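Local coordinates for protein phiAB6 tailspike (PDB 5JS4) that forms the trimeric beta-helical tailspike of a bacteriophage and fragments the exopolysaccharide of Acinetobacter baumannii, at residues N332-I337 with I355-G359. Residues are numbered along the deposited sequence; the frame is centred on the assembly and turned at random.
Sequences NCGPTI and IEIDG
Cys333 and Ile357 lie side by side where two successive coils of a right-handed parallel beta-helix, the pectate lyase-like fold, stack on each other. Their CA atoms are 4.9 Å apart, and the two segments run parallel here. A single direct backbone hydrogen bond joins the segments, from Cys333 N to Glu356 O at 3.1 Å. It is fairly straight, with an N-H...O angle of 154°. The chain of 332-337 has just turned a corner at Asn332 and soon enters the strand at Thr336, on another face of the coil. Two waters bridge the segments around the direct bond. One accepts from Asn332 N and donates to Glu356 OE1. The other donates to Cys333 O at 2.7 Å and accepts only weakly from Asp358 N. The other carboxylate oxygen of Glu356, OE2, is bonded to Thr328 OG1.

On the inner side of the coil, apolar side chains pack together. The SG of Cys333, trans to its backbone N (chi1 -174°), meets Ile355 CD1 at 3.6 Å, and its CB packs against Ile357 CB. Ile337 comes in from the next face of the coil. Its CD1 meets Ile355 and Ile357 tip to tip, 3.8 Å from Ile355 CG2. Ile364 and Ile367 of the strand 362-370 extend the same packing around Ile337, and Leu292 of the preceding coil touches both Cys333 and Ile355. Further along, Pro335 and Thr336 pack on Tyr309 and Cys302 of a neighbouring subunit, so this part of the coil takes part in the trimer interface. CD1 of Ile357 continues the extended CG1 branch (trans about CB-CG1, chi2 170°), which carries it to the carbonyl of Gly334. This brings Ile357 CD1 to 3.2 Å from Gly334 O, a close methyl-carbonyl contact.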
ATOM      1  N   ASN A 332      23.524   6.353  24.229  1.00 13.97           N
ATOM      2  CA  ASN A 332      24.452   6.417  23.092  1.00 14.26           C
ATOM      3  C   ASN A 332      24.504   5.135  22.268  1.00 13.62           C
ATOM      4  O   ASN A 332      25.571   4.694  21.837  1.00 14.33           O
ATOM      5  CB  ASN A 332      25.856   6.813  23.561  1.00 15.19           C
ATOM      6  CG  ASN A 332      25.895   8.202  24.168  1.00 16.99           C
ATOM      7  OD1 ASN A 332      25.266   9.131  23.659  1.00 17.48           O
ATOM      8  ND2 ASN A 332      26.638   8.353  25.254  1.00 18.08           N
ATOM      9  N   CYS A 333      23.339   4.546  22.040  1.00 13.05           N
ATOM     10  CA  CYS A 333      23.250   3.357  21.213  1.00 12.87           C
ATOM     11  C   CYS A 333      23.638   3.693  19.783  1.00 13.40           C
ATOM     12  O   CYS A 333      23.336   4.777  19.291  1.00 15.11           O
ATOM     13  CB  CYS A 333      21.833   2.793  21.242  1.00 12.67           C
ATOM     14  SG  CYS A 333      21.652   1.215  20.388  1.00 13.59           S
ATOM     15  N   GLY A 334      24.311   2.755  19.128  1.00 13.04           N
ATOM     16  CA  GLY A 334      24.618   2.858  17.707  1.00 13.39           C
ATOM     17  C   GLY A 334      23.389   2.602  16.849  1.00 13.38           C
ATOM     18  O   GLY A 334      22.269   2.574  17.355  1.00 13.90           O
ATOM     19  N   PRO A 335      23.592   2.391  15.539  1.00 13.04           N
ATOM     20  CA  PRO A 335      22.482   2.300  14.586  1.00 12.75           C
ATOM     21  C   PRO A 335      21.756   0.952  14.538  1.00 13.39           C
ATOM     22  O   PRO A 335      20.916   0.756  13.668  1.00 17.77           O
ATOM     23  CB  PRO A 335      23.170   2.559  13.243  1.00 13.38           C
ATOM     24  CG  PRO A 335      24.544   2.020  13.434  1.00 13.60           C
ATOM     25  CD  PRO A 335      24.901   2.300  14.867  1.00 13.45           C
ATOM     26  N   THR A 336      22.073   0.043  15.457  1.00 12.60           N
ATOM     27  CA  THR A 336      21.498  -1.300  15.461  1.00 12.39           C
ATOM     28  C   THR A 336      20.933  -1.639  16.831  1.00 11.98           C
ATOM     29  O   THR A 336      21.620  -1.486  17.837  1.00 12.64           O
ATOM     30  CB  THR A 336      22.579  -2.345  15.119  1.00 14.15           C
ATOM     31  OG1 THR A 336      23.147  -2.049  13.838  1.00 15.20           O
ATOM     32  CG2 THR A 336      22.010  -3.760  15.113  1.00 14.90           C
ATOM     33  N   ILE A 337      19.678  -2.082  16.861  1.00 11.56           N
ATOM     34  CA  ILE A 337      19.131  -2.828  17.997  1.00 11.48           C
ATOM     35  C   ILE A 337      18.417  -4.027  17.391  1.00 11.43           C
ATOM     36  O   ILE A 337      17.465  -3.851  16.643  1.00 11.63           O
ATOM     37  CB  ILE A 337      18.133  -2.021  18.851  1.00 12.13           C
ATOM     38  CG1 ILE A 337      18.739  -0.684  19.287  1.00 12.45           C
ATOM     39  CG2 ILE A 337      17.723  -2.830  20.078  1.00 11.93           C
ATOM     40  CD1 ILE A 337      17.767   0.246  19.980  1.00 13.11           C
ATOM     41  N   ILE A 355      16.369   2.444  26.279  1.00 13.40           N
ATOM     42  CA  ILE A 355      17.500   2.760  25.408  1.00 13.11           C
ATOM     43  C   ILE A 355      17.334   4.069  24.631  1.00 13.00           C
ATOM     44  O   ILE A 355      16.243   4.394  24.157  1.00 13.57           O
ATOM     45  CB  ILE A 355      17.771   1.572  24.450  1.00 12.84           C
ATOM     46  CG1 ILE A 355      19.133   1.710  23.764  1.00 13.16           C
ATOM     47  CG2 ILE A 355      16.633   1.412  23.447  1.00 13.00           C
ATOM     48  CD1 ILE A 355      19.721   0.382  23.340  1.00 13.11           C
ATOM     49  N   GLU A 356      18.431   4.818  24.531  1.00 13.01           N
ATOM     50  CA  GLU A 356      18.487   6.043  23.743  1.00 13.91           C
ATOM     51  C   GLU A 356      19.274   5.786  22.469  1.00 13.71           C
ATOM     52  O   GLU A 356      20.403   5.295  22.518  1.00 14.18           O
ATOM     53  CB  GLU A 356      19.126   7.180  24.538  1.00 14.78           C
ATOM     54  CG  GLU A 356      18.263   7.634  25.701  1.00 16.15           C
ATOM     55  CD  GLU A 356      18.864   8.761  26.511  1.00 17.28           C
ATOM     56  OE1 GLU A 356      19.826   9.405  26.044  1.00 18.19           O
ATOM     57  OE2 GLU A 356      18.352   9.005  27.623  1.00 18.97           O
ATOM     58  N   ILE A 357      18.663   6.117  21.336  1.00 13.41           N
ATOM     59  CA  ILE A 357      19.261   5.897  20.022  1.00 13.49           C
ATOM     60  C   ILE A 357      19.017   7.135  19.158  1.00 13.30           C
ATOM     61  O   ILE A 357      17.940   7.726  19.207  1.00 14.65           O
ATOM     62  CB  ILE A 357      18.693   4.618  19.358  1.00 13.39           C
ATOM     63  CG1 ILE A 357      19.402   4.345  18.029  1.00 13.64           C
ATOM     64  CG2 ILE A 357      17.180   4.712  19.173  1.00 13.36           C
ATOM     65  CD1 ILE A 357      19.083   2.996  17.419  1.00 13.40           C
ATOM     66  N   ASP A 358      20.016   7.545  18.383  1.00 13.50           N
ATOM     67  CA  ASP A 358      19.868   8.736  17.554  1.00 14.31           C
ATOM     68  C   ASP A 358      18.905   8.482  16.395  1.00 13.80           C
ATOM     69  O   ASP A 358      18.835   7.374  15.851  1.00 14.03           O
ATOM     70  CB  ASP A 358      21.216   9.216  17.023  1.00 15.73           C
ATOM     71  CG  ASP A 358      21.141  10.619  16.454  1.00 18.15           C
ATOM     72  OD1 ASP A 358      21.036  11.583  17.245  1.00 21.32           O
ATOM     73  OD2 ASP A 358      21.173  10.758  15.220  1.00 20.50           O
ATOM     74  N   GLY A 359      18.165   9.517  16.014  1.00 13.86           N
ATOM     75  CA  GLY A 359      17.170   9.395  14.955  1.00 13.49           C
ATOM     76  C   GLY A 359      17.714   9.251  13.542  1.00 13.45           C
ATOM     77  O   GLY A 359      16.994   8.789  12.658  1.00 13.01           O
TER
HETATM   78  O   HOH W   1      22.020   8.809  24.315  1.00 18.40           O
HETATM   79  O   HOH W   2      22.670   6.001  16.954  1.00 21.19           O